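CdnC (PDB 7MGV) is an ATP-grasp ligase that installs omega-ester macrocycles, single and bicyclic, in the core of a ribosomally made precursor peptide, with ATP probably activating side-chain carboxylates. Local coordinates at residues 292-297 with 346-351; 89-94 with 132-137; 140-145 with 315-320; 239-244 with 331-336. All blocks are in the same frame, centred on the assembly; numbering follows the deposited sequence.

Contact 1 (292-297 with 346-351); sequences VYHVDY and PRRDNR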
loop_
_atom_site.group_PDB
_atom_site.type_symbol
_atom_site.label_atom_id
_atom_site.label_comp_id
_atom_site.label_asym_id
_atom_site.label_seq_id
_atom_site.Cartn_x
_atom_site.Cartn_y
_atom_site.Cartn_z
ATOM N N VAL A 292 -0.707 -18.887 -0.489
ATOM C CA VAL A 292 -1.605 -18.067 0.318
ATOM C C VAL A 292 -1.489 -16.605 -0.083
ATOM O O VAL A 292 -2.497 -15.897 -0.209
ATOM C CB VAL A 292 -1.315 -18.267 1.818
ATOM C CG1 VAL A 292 -2.029 -17.208 2.644
ATOM C CG2 VAL A 292 -1.732 -19.662 2.262
ATOM N N TYR A 293 -0.261 -16.128 -0.301
ATOM C CA TYR A 293 -0.095 -14.745 -0.735
ATOM C C TYR A 293 -0.459 -14.538 -2.202
ATOM O O TYR A 293 -0.734 -13.400 -2.600
ATOM C CB TYR A 293 1.342 -14.282 -0.492
ATOM C CG TYR A 293 1.571 -13.754 0.903
ATOM C CD1 TYR A 293 1.007 -12.552 1.312
ATOM C CD2 TYR A 293 2.345 -14.460 1.816
ATOM C CE1 TYR A 293 1.212 -12.065 2.587
ATOM C CE2 TYR A 293 2.555 -13.980 3.093
ATOM C CZ TYR A 293 1.986 -12.784 3.474
ATOM O OH TYR A 293 2.193 -12.301 4.744
ATOM N N HIS A 294 -0.480 -15.608 -3.000
ATOM C CA HIS A 294 -0.720 -15.531 -4.444
ATOM C C HIS A 294 0.296 -14.612 -5.123
ATOM O O HIS A 294 -0.052 -13.728 -5.907
ATOM C CB HIS A 294 -2.154 -15.093 -4.755
ATOM C CG HIS A 294 -2.635 -15.533 -6.103
ATOM N ND1 HIS A 294 -2.798 -16.860 -6.438
ATOM C CD2 HIS A 294 -2.981 -14.823 -7.203
ATOM C CE1 HIS A 294 -3.226 -16.949 -7.685
ATOM N NE2 HIS A 294 -3.346 -15.727 -8.172
ATOM N N VAL A 295 1.570 -14.828 -4.803
ATOM C CA VAL A 295 2.680 -14.165 -5.469
ATOM C C VAL A 295 3.609 -15.241 -6.010
ATOM O O VAL A 295 3.629 -16.378 -5.533
ATOM C CB VAL A 295 3.445 -13.206 -4.534
ATOM C CG1 VAL A 295 2.502 -12.180 -3.954
ATOM C CG2 VAL A 295 4.142 -13.983 -3.428
ATOM N N ASP A 296 4.387 -14.870 -7.025
ATOM C CA ASP A 296 5.279 -15.812 -7.687
ATOM C C ASP A 296 6.749 -15.546 -7.397
ATOM O O ASP A 296 7.614 -16.174 -8.014
ATOM C CB ASP A 296 5.029 -15.806 -9.193
ATOM C CG ASP A 296 3.957 -16.794 -9.607
ATOM O OD1 ASP A 296 3.753 -17.785 -8.875
ATOM O OD2 ASP A 296 3.321 -16.582 -10.661
ATOM N N TYR A 297 7.056 -14.634 -6.476
ATOM C CA TYR A 297 8.427 -14.423 -6.039
ATOM C C TYR A 297 8.454 -14.236 -4.533
ATOM O O TYR A 297 7.570 -13.591 -3.963
ATOM C CB TYR A 297 9.079 -13.210 -6.712
ATOM C CG TYR A 297 10.495 -12.982 -6.234
ATOM C CD1 TYR A 297 11.538 -13.775 -6.695
ATOM C CD2 TYR A 297 10.786 -11.993 -5.303
ATOM C CE1 TYR A 297 12.832 -13.580 -6.253
ATOM C CE2 TYR A 297 12.075 -11.793 -4.854
ATOM C CZ TYR A 297 13.096 -12.587 -5.334
ATOM O OH TYR A 297 14.383 -12.387 -4.891
ATOM N N PRO A 346 5.068 -22.720 -14.633
ATOM C CA PRO A 346 3.783 -22.613 -13.946
ATOM C C PRO A 346 3.697 -21.330 -13.126
ATOM O O PRO A 346 4.637 -20.960 -12.418
ATOM C CB PRO A 346 3.739 -23.855 -13.053
ATOM C CG PRO A 346 4.699 -24.810 -13.682
ATOM C CD PRO A 346 5.783 -23.966 -14.277
ATOM N N ARG A 347 2.558 -20.653 -13.232
ATOM C CA ARG A 347 2.345 -19.378 -12.569
ATOM C C ARG A 347 1.154 -19.456 -11.625
ATOM O O ARG A 347 0.255 -20.287 -11.784
ATOM C CB ARG A 347 2.086 -18.252 -13.576
ATOM C CG ARG A 347 3.036 -18.202 -14.745
ATOM C CD ARG A 347 2.577 -17.148 -15.732
ATOM N NE ARG A 347 3.705 -16.469 -16.353
ATOM C CZ ARG A 347 3.590 -15.501 -17.254
ATOM N NH1 ARG A 347 2.392 -15.092 -17.647
ATOM N NH2 ARG A 347 4.680 -14.947 -17.761
ATOM N N ARG A 348 1.165 -18.567 -10.634
ATOM C CA ARG A 348 -0.040 -18.225 -9.883
ATOM C C ARG A 348 -0.665 -17.048 -10.618
ATOM O O ARG A 348 -0.315 -15.889 -10.395
ATOM C CB ARG A 348 0.288 -17.899 -8.432
ATOM C CG ARG A 348 0.815 -19.086 -7.643
ATOM C CD ARG A 348 1.506 -18.645 -6.367
ATOM N NE ARG A 348 2.109 -19.768 -5.657
ATOM C CZ ARG A 348 3.369 -20.161 -5.813
ATOM N NH1 ARG A 348 4.166 -19.520 -6.656
ATOM N NH2 ARG A 348 3.833 -21.197 -5.125
ATOM N N ASP A 349 -1.589 -17.361 -11.525
ATOM C CA ASP A 349 -2.140 -16.363 -12.433
ATOM C C ASP A 349 -2.826 -15.246 -11.658
ATOM O O ASP A 349 -3.755 -15.494 -10.885
ATOM C CB ASP A 349 -3.122 -17.026 -13.398
ATOM C CG ASP A 349 -3.469 -16.142 -14.577
ATOM O OD1 ASP A 349 -2.538 -15.651 -15.247
ATOM O OD2 ASP A 349 -4.674 -15.940 -14.837
ATOM N N ASN A 350 -2.362 -14.013 -11.869
ATOM C CA ASN A 350 -2.904 -12.844 -11.186
ATOM C C ASN A 350 -3.387 -11.780 -12.165
ATOM O O ASN A 350 -3.433 -10.597 -11.817
ATOM C CB ASN A 350 -1.869 -12.254 -10.223
ATOM C CG ASN A 350 -0.590 -11.819 -10.922
ATOM O OD1 ASN A 350 -0.503 -11.816 -12.151
ATOM N ND2 ASN A 350 0.414 -11.448 -10.135
ATOM N N ARG A 351 -3.737 -12.176 -13.387
ATOM C CA ARG A 351 -4.255 -11.218 -14.353
ATOM C C ARG A 351 -5.571 -10.634 -13.858
ATOM O O ARG A 351 -6.412 -11.340 -13.297
ATOM C CB ARG A 351 -4.454 -11.885 -15.714
ATOM C CG ARG A 351 -3.162 -12.294 -16.402
ATOM C CD ARG A 351 -3.442 -13.126 -17.640
ATOM N NE ARG A 351 -4.208 -14.327 -17.323
ATOM C CZ ARG A 351 -4.675 -15.178 -18.231
ATOM N NH1 ARG A 351 -4.454 -14.963 -19.520
ATOM N NH2 ARG A 351 -5.363 -16.246 -17.850
HETATM O O HOH W 1 0.804 -13.904 -8.476
HETATM O O HOH W 2 3.906 -20.704 -9.542
#

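Contact 2 (89-94 with 132-137); sequences ISTVWY and DAYSLG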
loop_
_atom_site.group_PDB
_atom_site.type_symbol
_atom_site.label_atom_id
_atom_site.label_comp_id
_atom_site.label_asym_id
_atom_site.label_seq_id
_atom_site.Cartn_x
_atom_site.Cartn_y
_atom_site.Cartn_z
ATOM N N ILE A 89 1.539 -5.288 -23.439
ATOM C CA ILE A 89 2.607 -6.082 -22.849
ATOM C C ILE A 89 2.059 -7.439 -22.426
ATOM O O ILE A 89 0.890 -7.574 -22.039
ATOM C CB ILE A 89 3.251 -5.351 -21.656
ATOM C CG1 ILE A 89 2.189 -4.969 -20.622
ATOM C CG2 ILE A 89 4.022 -4.126 -22.128
ATOM C CD1 ILE A 89 2.763 -4.552 -19.285
ATOM N N SER A 90 2.911 -8.464 -22.503
ATOM C CA SER A 90 2.486 -9.799 -22.098
ATOM C C SER A 90 2.518 -9.955 -20.583
ATOM O O SER A 90 1.567 -10.480 -19.993
ATOM C CB SER A 90 3.360 -10.859 -22.770
ATOM O OG SER A 90 4.724 -10.697 -22.422
ATOM N N THR A 91 3.601 -9.520 -19.941
ATOM C CA THR A 91 3.697 -9.481 -18.489
ATOM C C THR A 91 4.439 -8.221 -18.073
ATOM O O THR A 91 5.030 -7.517 -18.897
ATOM C CB THR A 91 4.421 -10.704 -17.906
ATOM O OG1 THR A 91 5.810 -10.649 -18.250
ATOM C CG2 THR A 91 3.817 -12.002 -18.413
ATOM N N VAL A 92 4.405 -7.944 -16.773
ATOM C CA VAL A 92 5.192 -6.878 -16.167
ATOM C C VAL A 92 5.944 -7.464 -14.982
ATOM O O VAL A 92 5.424 -8.332 -14.272
ATOM C CB VAL A 92 4.311 -5.683 -15.736
ATOM C CG1 VAL A 92 3.302 -6.103 -14.675
ATOM C CG2 VAL A 92 5.172 -4.531 -15.236
ATOM N N TRP A 93 7.181 -7.016 -14.788
ATOM C CA TRP A 93 7.977 -7.377 -13.617
ATOM C C TRP A 93 8.320 -6.083 -12.890
ATOM O O TRP A 93 9.209 -5.338 -13.316
ATOM C CB TRP A 93 9.235 -8.149 -14.003
ATOM C CG TRP A 93 10.074 -8.528 -12.817
ATOM C CD1 TRP A 93 9.650 -8.677 -11.528
ATOM C CD2 TRP A 93 11.481 -8.800 -12.809
ATOM N NE1 TRP A 93 10.703 -9.025 -10.719
ATOM C CE2 TRP A 93 11.838 -9.108 -11.480
ATOM C CE3 TRP A 93 12.473 -8.813 -13.795
ATOM C CZ2 TRP A 93 13.144 -9.426 -11.113
ATOM C CZ3 TRP A 93 13.769 -9.129 -13.427
ATOM C CH2 TRP A 93 14.092 -9.432 -12.098
ATOM N N TYR A 94 7.614 -5.816 -11.798
ATOM C CA TYR A 94 7.816 -4.607 -11.007
ATOM C C TYR A 94 8.731 -4.950 -9.838
ATOM O O TYR A 94 8.291 -5.507 -8.830
ATOM C CB TYR A 94 6.481 -4.040 -10.533
ATOM C CG TYR A 94 6.600 -2.907 -9.536
ATOM C CD1 TYR A 94 7.583 -1.934 -9.667
ATOM C CD2 TYR A 94 5.723 -2.809 -8.463
ATOM C CE1 TYR A 94 7.693 -0.901 -8.757
ATOM C CE2 TYR A 94 5.825 -1.780 -7.549
ATOM C CZ TYR A 94 6.810 -0.828 -7.699
ATOM O OH TYR A 94 6.914 0.197 -6.790
ATOM N N ASP A 132 -3.324 -5.191 -16.367
ATOM C CA ASP A 132 -4.097 -6.411 -16.183
ATOM C C ASP A 132 -3.392 -7.652 -16.716
ATOM O O ASP A 132 -3.860 -8.766 -16.463
ATOM C CB ASP A 132 -5.478 -6.280 -16.841
ATOM C CG ASP A 132 -5.400 -5.988 -18.327
ATOM O OD1 ASP A 132 -4.283 -5.781 -18.846
ATOM O OD2 ASP A 132 -6.467 -5.964 -18.976
ATOM N N ALA A 133 -2.290 -7.489 -17.442
ATOM C CA ALA A 133 -1.462 -8.631 -17.790
ATOM C C ALA A 133 -0.811 -9.200 -16.533
ATOM O O ALA A 133 -0.772 -8.557 -15.479
ATOM C CB ALA A 133 -0.397 -8.233 -18.812
ATOM N N TYR A 134 -0.309 -10.430 -16.650
ATOM C CA TYR A 134 0.337 -11.089 -15.520
ATOM C C TYR A 134 1.428 -10.201 -14.935
ATOM O O TYR A 134 2.207 -9.584 -15.666
ATOM C CB TYR A 134 0.925 -12.434 -15.950
ATOM C CG TYR A 134 1.816 -13.055 -14.899
ATOM C CD1 TYR A 134 1.276 -13.770 -13.837
ATOM C CD2 TYR A 134 3.197 -12.916 -14.961
ATOM C CE1 TYR A 134 2.087 -14.334 -12.870
ATOM C CE2 TYR A 134 4.014 -13.474 -14.000
ATOM C CZ TYR A 134 3.455 -14.181 -12.958
ATOM O OH TYR A 134 4.274 -14.735 -12.006
ATOM N N SER A 135 1.477 -10.133 -13.606
ATOM C CA SER A 135 2.371 -9.219 -12.908
ATOM C C SER A 135 3.207 -9.984 -11.896
ATOM O O SER A 135 2.672 -10.775 -11.112
ATOM C CB SER A 135 1.581 -8.109 -12.205
ATOM O OG SER A 135 0.893 -8.612 -11.073
ATOM N N LEU A 136 4.518 -9.752 -11.922
ATOM C CA LEU A 136 5.417 -10.222 -10.870
ATOM C C LEU A 136 5.764 -9.013 -10.008
ATOM O O LEU A 136 6.784 -8.347 -10.190
ATOM C CB LEU A 136 6.657 -10.886 -11.462
ATOM C CG LEU A 136 7.565 -11.602 -10.462
ATOM C CD1 LEU A 136 6.773 -12.573 -9.597
ATOM C CD2 LEU A 136 8.692 -12.321 -11.185
ATOM N N GLY A 137 4.880 -8.727 -9.058
ATOM C CA GLY A 137 5.024 -7.552 -8.223
ATOM C C GLY A 137 4.031 -6.466 -8.581
ATOM O O GLY A 137 3.842 -6.153 -9.761
#

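Contact 3 (140-145 with 315-320); sequences SVYRRL and INAAGE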
loop_
_atom_site.group_PDB
_atom_site.type_symbol
_atom_site.label_atom_id
_atom_site.label_comp_id
_atom_site.label_asym_id
_atom_site.label_seq_id
_atom_site.Cartn_x
_atom_site.Cartn_y
_atom_site.Cartn_z
ATOM N N SER A 140 0.096 -2.667 -4.471
ATOM C CA SER A 140 -0.765 -3.114 -3.380
ATOM C C SER A 140 -0.254 -4.410 -2.765
ATOM O O SER A 140 -0.358 -4.613 -1.549
ATOM C CB SER A 140 -2.200 -3.284 -3.873
ATOM O OG SER A 140 -2.284 -4.323 -4.833
ATOM N N VAL A 141 0.314 -5.295 -3.585
ATOM C CA VAL A 141 0.862 -6.542 -3.060
ATOM C C VAL A 141 2.074 -6.266 -2.177
ATOM O O VAL A 141 2.207 -6.833 -1.082
ATOM C CB VAL A 141 1.208 -7.494 -4.218
ATOM C CG1 VAL A 141 1.858 -8.748 -3.687
ATOM C CG2 VAL A 141 -0.042 -7.830 -5.018
ATOM N N TYR A 142 2.976 -5.395 -2.637
ATOM C CA TYR A 142 4.124 -5.017 -1.820
ATOM C C TYR A 142 3.679 -4.340 -0.530
ATOM O O TYR A 142 4.288 -4.537 0.527
ATOM C CB TYR A 142 5.053 -4.100 -2.614
ATOM C CG TYR A 142 5.854 -4.813 -3.680
ATOM C CD1 TYR A 142 6.428 -6.052 -3.430
ATOM C CD2 TYR A 142 6.036 -4.249 -4.936
ATOM C CE1 TYR A 142 7.164 -6.709 -4.401
ATOM C CE2 TYR A 142 6.768 -4.898 -5.913
ATOM C CZ TYR A 142 7.330 -6.127 -5.640
ATOM O OH TYR A 142 8.058 -6.777 -6.609
ATOM N N ARG A 143 2.613 -3.539 -0.599
ATOM C CA ARG A 143 2.096 -2.893 0.601
ATOM C C ARG A 143 1.517 -3.915 1.571
ATOM O O ARG A 143 1.675 -3.782 2.790
ATOM C CB ARG A 143 1.046 -1.849 0.220
ATOM C CG ARG A 143 0.421 -1.129 1.405
ATOM C CD ARG A 143 1.476 -0.466 2.281
ATOM N NE ARG A 143 0.891 0.104 3.491
ATOM C CZ ARG A 143 0.366 1.324 3.563
ATOM N NH1 ARG A 143 0.354 2.106 2.491
ATOM N NH2 ARG A 143 -0.147 1.762 4.705
ATOM N N ARG A 144 0.843 -4.944 1.047
ATOM C CA ARG A 144 0.346 -6.011 1.909
ATOM C C ARG A 144 1.495 -6.762 2.569
ATOM O O ARG A 144 1.410 -7.134 3.744
ATOM C CB ARG A 144 -0.528 -6.985 1.120
ATOM C CG ARG A 144 -1.235 -7.987 2.022
ATOM C CD ARG A 144 -1.700 -9.231 1.289
ATOM N NE ARG A 144 -2.169 -10.242 2.235
ATOM C CZ ARG A 144 -2.760 -11.382 1.893
ATOM N NH1 ARG A 144 -2.967 -11.672 0.615
ATOM N NH2 ARG A 144 -3.149 -12.232 2.833
ATOM N N LEU A 145 2.580 -6.997 1.827
ATOM C CA LEU A 145 3.711 -7.725 2.392
ATOM C C LEU A 145 4.509 -6.901 3.396
ATOM O O LEU A 145 5.363 -7.467 4.089
ATOM C CB LEU A 145 4.631 -8.218 1.275
ATOM C CG LEU A 145 4.424 -9.677 0.860
ATOM C CD1 LEU A 145 4.536 -10.594 2.067
ATOM C CD2 LEU A 145 3.083 -9.859 0.171
ATOM N N ILE A 315 9.420 -13.067 5.172
ATOM C CA ILE A 315 9.470 -13.199 3.723
ATOM C C ILE A 315 9.550 -11.799 3.132
ATOM O O ILE A 315 8.772 -10.915 3.508
ATOM C CB ILE A 315 8.251 -13.967 3.176
ATOM C CG1 ILE A 315 8.182 -13.854 1.651
ATOM C CG2 ILE A 315 6.960 -13.465 3.815
ATOM C CD1 ILE A 315 7.187 -14.798 1.017
ATOM N N ASN A 316 10.502 -11.593 2.227
ATOM C CA ASN A 316 10.691 -10.308 1.564
ATOM C C ASN A 316 10.234 -10.450 0.119
ATOM O O ASN A 316 10.842 -11.192 -0.661
ATOM C CB ASN A 316 12.148 -9.853 1.644
ATOM C CG ASN A 316 12.338 -8.416 1.183
ATOM O OD1 ASN A 316 11.381 -7.738 0.809
ATOM N ND2 ASN A 316 13.579 -7.945 1.213
ATOM N N ALA A 317 9.160 -9.743 -0.234
ATOM C CA ALA A 317 8.646 -9.798 -1.597
ATOM C C ALA A 317 9.582 -9.131 -2.596
ATOM O O ALA A 317 9.504 -9.430 -3.792
ATOM C CB ALA A 317 7.264 -9.146 -1.663
ATOM N N ALA A 318 10.460 -8.241 -2.135
ATOM C CA ALA A 318 11.390 -7.530 -3.005
ATOM C C ALA A 318 12.842 -7.874 -2.697
ATOM O O ALA A 318 13.740 -7.084 -3.005
ATOM C CB ALA A 318 11.171 -6.019 -2.898
ATOM N N GLY A 319 13.090 -9.033 -2.092
ATOM C CA GLY A 319 14.447 -9.387 -1.718
ATOM C C GLY A 319 15.332 -9.595 -2.936
ATOM O O GLY A 319 14.912 -10.148 -3.953
ATOM N N GLU A 320 16.574 -9.130 -2.826
ATOM C CA GLU A 320 17.534 -9.320 -3.901
ATOM C C GLU A 320 17.966 -10.779 -3.979
ATOM O O GLU A 320 17.918 -11.521 -2.994
ATOM C CB GLU A 320 18.754 -8.420 -3.702
ATOM C CG GLU A 320 18.910 -7.337 -4.764
ATOM C CD GLU A 320 19.157 -7.898 -6.157
ATOM O OE1 GLU A 320 19.602 -9.060 -6.269
ATOM O OE2 GLU A 320 18.904 -7.174 -7.145
#

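Contact 4 (239-244 with 331-336); sequences TVVGRD and NRISKS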
loop_
_atom_site.group_PDB
_atom_site.type_symbol
_atom_site.label_atom_id
_atom_site.label_comp_id
_atom_site.label_asym_id
_atom_site.label_seq_id
_atom_site.Cartn_x
_atom_site.Cartn_y
_atom_site.Cartn_z
ATOM N N THR A 239 14.980 -18.550 -1.969
ATOM C CA THR A 239 14.418 -17.783 -3.074
ATOM C C THR A 239 13.432 -18.668 -3.825
ATOM O O THR A 239 13.789 -19.761 -4.277
ATOM C CB THR A 239 15.514 -17.277 -4.011
ATOM O OG1 THR A 239 16.601 -16.748 -3.241
ATOM C CG2 THR A 239 14.971 -16.189 -4.925
ATOM N N VAL A 240 12.197 -18.200 -3.955
ATOM C CA VAL A 240 11.139 -18.932 -4.636
ATOM C C VAL A 240 10.722 -18.129 -5.855
ATOM O O VAL A 240 10.312 -16.967 -5.727
ATOM C CB VAL A 240 9.937 -19.191 -3.716
ATOM C CG1 VAL A 240 9.025 -20.243 -4.325
ATOM C CG2 VAL A 240 10.414 -19.615 -2.344
ATOM N N VAL A 241 10.836 -18.746 -7.028
ATOM C CA VAL A 241 10.380 -18.176 -8.292
ATOM C C VAL A 241 9.326 -19.133 -8.834
ATOM O O VAL A 241 9.657 -20.197 -9.372
ATOM C CB VAL A 241 11.523 -17.983 -9.294
ATOM C CG1 VAL A 241 11.016 -17.275 -10.545
ATOM C CG2 VAL A 241 12.669 -17.208 -8.657
ATOM N N GLY A 242 8.056 -18.763 -8.695
ATOM C CA GLY A 242 6.979 -19.666 -9.044
ATOM C C GLY A 242 6.975 -20.880 -8.140
ATOM O O GLY A 242 6.708 -20.767 -6.939
ATOM N N ARG A 243 7.275 -22.048 -8.703
ATOM C CA ARG A 243 7.433 -23.268 -7.924
ATOM C C ARG A 243 8.883 -23.733 -7.871
ATOM O O ARG A 243 9.154 -24.846 -7.408
ATOM C CB ARG A 243 6.533 -24.374 -8.481
ATOM C CG ARG A 243 5.071 -23.960 -8.605
ATOM C CD ARG A 243 4.152 -25.160 -8.769
ATOM N NE ARG A 243 4.165 -26.035 -7.599
ATOM C CZ ARG A 243 3.445 -25.829 -6.501
ATOM N NH1 ARG A 243 2.650 -24.772 -6.412
ATOM N NH2 ARG A 243 3.521 -26.682 -5.488
ATOM N N ASP A 244 9.820 -22.904 -8.327
ATOM C CA ASP A 244 11.243 -23.211 -8.248
ATOM C C ASP A 244 11.785 -22.703 -6.917
ATOM O O ASP A 244 11.689 -21.507 -6.617
ATOM C CB ASP A 244 12.003 -22.582 -9.416
ATOM C CG ASP A 244 11.568 -23.135 -10.759
ATOM O OD1 ASP A 244 10.692 -24.024 -10.782
ATOM O OD2 ASP A 244 12.102 -22.680 -11.793
ATOM N N ASN A 331 23.476 -18.967 -13.413
ATOM C CA ASN A 331 22.378 -18.096 -12.990
ATOM C C ASN A 331 21.017 -18.779 -13.171
ATOM O O ASN A 331 20.183 -18.380 -13.985
ATOM C CB ASN A 331 22.436 -16.763 -13.744
ATOM C CG ASN A 331 23.835 -16.188 -13.798
ATOM O OD1 ASN A 331 24.558 -16.375 -14.778
ATOM N ND2 ASN A 331 24.230 -15.491 -12.741
ATOM N N ARG A 332 20.820 -19.835 -12.376
ATOM C CA ARG A 332 19.579 -20.597 -12.460
ATOM C C ARG A 332 18.373 -19.793 -11.986
ATOM O O ARG A 332 17.269 -19.981 -12.505
ATOM C CB ARG A 332 19.703 -21.894 -11.660
ATOM C CG ARG A 332 20.545 -22.964 -12.342
ATOM C CD ARG A 332 19.993 -23.320 -13.718
ATOM N NE ARG A 332 20.692 -22.616 -14.791
ATOM C CZ ARG A 332 20.322 -22.641 -16.068
ATOM N NH1 ARG A 332 19.257 -23.339 -16.439
ATOM N NH2 ARG A 332 21.018 -21.968 -16.973
ATOM N N ILE A 333 18.552 -18.901 -11.008
ATOM C CA ILE A 333 17.427 -18.093 -10.539
ATOM C C ILE A 333 17.015 -17.083 -11.604
ATOM O O ILE A 333 15.822 -16.816 -11.800
ATOM C CB ILE A 333 17.776 -17.402 -9.207
ATOM C CG1 ILE A 333 18.231 -18.433 -8.173
ATOM C CG2 ILE A 333 16.582 -16.618 -8.682
ATOM C CD1 ILE A 333 18.634 -17.827 -6.845
ATOM N N SER A 334 17.992 -16.503 -12.307
ATOM C CA SER A 334 17.669 -15.600 -13.407
ATOM C C SER A 334 16.928 -16.337 -14.515
ATOM O O SER A 334 15.976 -15.804 -15.098
ATOM C CB SER A 334 18.944 -14.953 -13.946
ATOM O OG SER A 334 19.595 -14.197 -12.941
ATOM N N LYS A 335 17.347 -17.568 -14.814
ATOM C CA LYS A 335 16.634 -18.377 -15.796
ATOM C C LYS A 335 15.219 -18.685 -15.326
ATOM O O LYS A 335 14.274 -18.682 -16.122
ATOM C CB LYS A 335 17.402 -19.671 -16.063
ATOM C CG LYS A 335 16.707 -20.626 -17.019
ATOM C CD LYS A 335 17.383 -20.632 -18.380
ATOM C CE LYS A 335 16.555 -21.385 -19.407
ATOM N NZ LYS A 335 15.254 -20.711 -19.663
ATOM N N SER A 336 15.048 -18.958 -14.032
ATOM C CA SER A 336 13.711 -19.188 -13.498
ATOM C C SER A 336 12.828 -17.965 -13.701
ATOM O O SER A 336 11.692 -18.079 -14.183
ATOM C CB SER A 336 13.800 -19.562 -12.015
ATOM O OG SER A 336 14.120 -20.930 -11.862
#

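Contact 1 (292-297 with 346-351)
A Schellman motif ends helix 280-293, and the residues from its C-prime position onward, His294 to Asp296, receive the C-terminal tail at 346-351. His294 is the C-prime residue with positive phi. Its imidazole CG lies anti to the backbone N (chi1 -156°), which carries the ring across the tail: NE2 donates to Asp349 O at 2.8 Å, with the acceptor near the ring plane but NE2 itself well above the carbonyl plane. One ring face is covered by Arg348 CB, a CH-pi contact 4.0 Å from the centroid. Asp296, largely buried, is the polar centre. Its OD2 takes the backbone N-H of Arg348 at 2.9 Å through the syn lone pair, and its OD1 forms a salt bridge with Arg348 NH1 at 2.8 Å. The long arginine suits this place because it can serve several acceptors: NE pairs with Asp291, while NH1 also reaches Gly242 O. Asp296 OD2 in turn accepts from Tyr134 OH on the neighbouring sheet. An asparagine here would probably weaken the hold on the tail, since the charge facing Arg348 NH1 would be lost and one of the two acceptor oxygens would become a donor. Two waters add bridges: one joins His294 O to Arg348 O, and the other donates to Pro346 O and to the carboxylate oxygen Asp296 OD1, 3.0 Å from the latter.

Contact 2 (89-94 with 132-137)
Strands 91-94 and 134-136 are neighbours in the four-stranded parallel sheet of the MvdD-type pre-ATP-grasp domain, joined by a crossover through helix 110-130. Val92 bonds to the residues on either side of Ser135, its pair in the parallel register: its N donates to Tyr134 O at 3.0 Å, and its O accepts from Leu136 N at 2.9 Å. Tyr94 N then binds Leu136 O. On one face Trp93 and Leu136 lie side by side, with Leu136 CD2 over the indole five-membered ring, 4.1 Å from its centroid. Trp93 swings its indole away from its own N (chi1 180°), and the ring edge at CD1 comes to Leu136 O. Thr91 CG2 meets the edge of the Tyr134 ring at CD2, 3.6 Å away. On the other face Val92 CG1 touches Ser135 CB at 3.6 Å, a close fit between two compact side chains. Gly137 ends the pairing where a side chain would strike Tyr94 O. Main-chain bonds thus set the register, while the side chains, mostly apolar or aromatic where they meet, pack the two buried faces.

Contact 3 (140-145 with 315-320)
Ala317, Leu145 and Tyr142 bury the most surface where helix 139-145 meets the turn after strand 310-316. The methyl of Ala317 points at the helix and fits between the two larger side chains: its CB is 3.7 Å from Tyr142 CD1, in the plane of the ring at its edge, and 3.8 Å from Leu145 CG. A residue this small lets the turn come close to the helix. Tyr142 has CG anti to its carbonyl carbon (chi1 -74°), a setting that sends the ring along the turn, where CE1 lies 3.6 Å from Ala317 O and 4.3 Å from Ala318 CB. The branched Leu145 reaches further back along the strand, CD1 meeting Ile315 CG2 at 4.1 Å, the two side chains crossing at a slant. The turn has its own brace: Asn316 OD1 accepts from Ala318 N at 3.1 Å, an Asx turn within the type I turn from Asn316 to Gly319. The contact itself is apolar, and the phenol OH passes beyond it to donate to Tyr94 O, a carbonyl on the parallel sheet. A leucine in place of Tyr142 would probably leave Tyr94 O without that mate and Ala317 CB without the ring edge it rests on. Tyr293 of helix 280-293 also packs on Leu145, while Gln151 of helix 148-158 binds Leu145 O and Ile315 N, tying helix 139-145 to the edge strand 310-316.

Contact 4 (239-244 with 331-336)
Ser336 OG donates to Asp244 OD2 at 2.7 Å, using the anti lone pair of the carboxylate, and this bond is the polar end of an otherwise apolar face between helix 332-341 and a beta hairpin. Beside it, Val241 CB lies 3.9 Å from Ser336 CB; a serine is short enough to let the helix settle here. Further along, the CG2 methyl of Ile333 rests 4.0 Å from Val241 CG2 and 4.1 Å from Thr239 CG2. The first torsion of Ile333 (chi1 -55°) turns that methyl away from the residue's own N and presents it to both strand residues. Behind this first shell, the type II' turn from Val241 to Asp244, with Gly242 at positive phi, brings Asp244 alongside Val241. Tyr246 OH is a second partner of Ser336 OG, and Asp325 binds Ile333 N near the start of the helix. Helix 332-341 lies over the hairpin of strands 234-241 and 244-251, with Tyr297 of strand 297-304 packed against Thr239 and Val241, and helix 35-46 touching the helix at Ser334 and Lys335.

Contacts 2, 3 and 4 are buried, whereas contact 1 is only partly so, with His294 and Asp349 at the surface. Their chemistry follows their places: main-chain bonds pair the parallel strands of contact 2, apolar side chains make contact 3, contact 4 adds a single serine-carboxylate bond to apolar packing, and contact 1 rests on charge, imidazole and water. Contacts 3 and 4 reach the same antiparallel sheet, without touching. Contact 1 meets all the others: Asn350 binds Ser135 O of contact 2, Tyr297 OH binds Gly319 O of contact 3, and Asp296 O binds Gly242 N of contact 4. The pre-ATP-grasp sheet and the antiparallel sheet are thus joined around it.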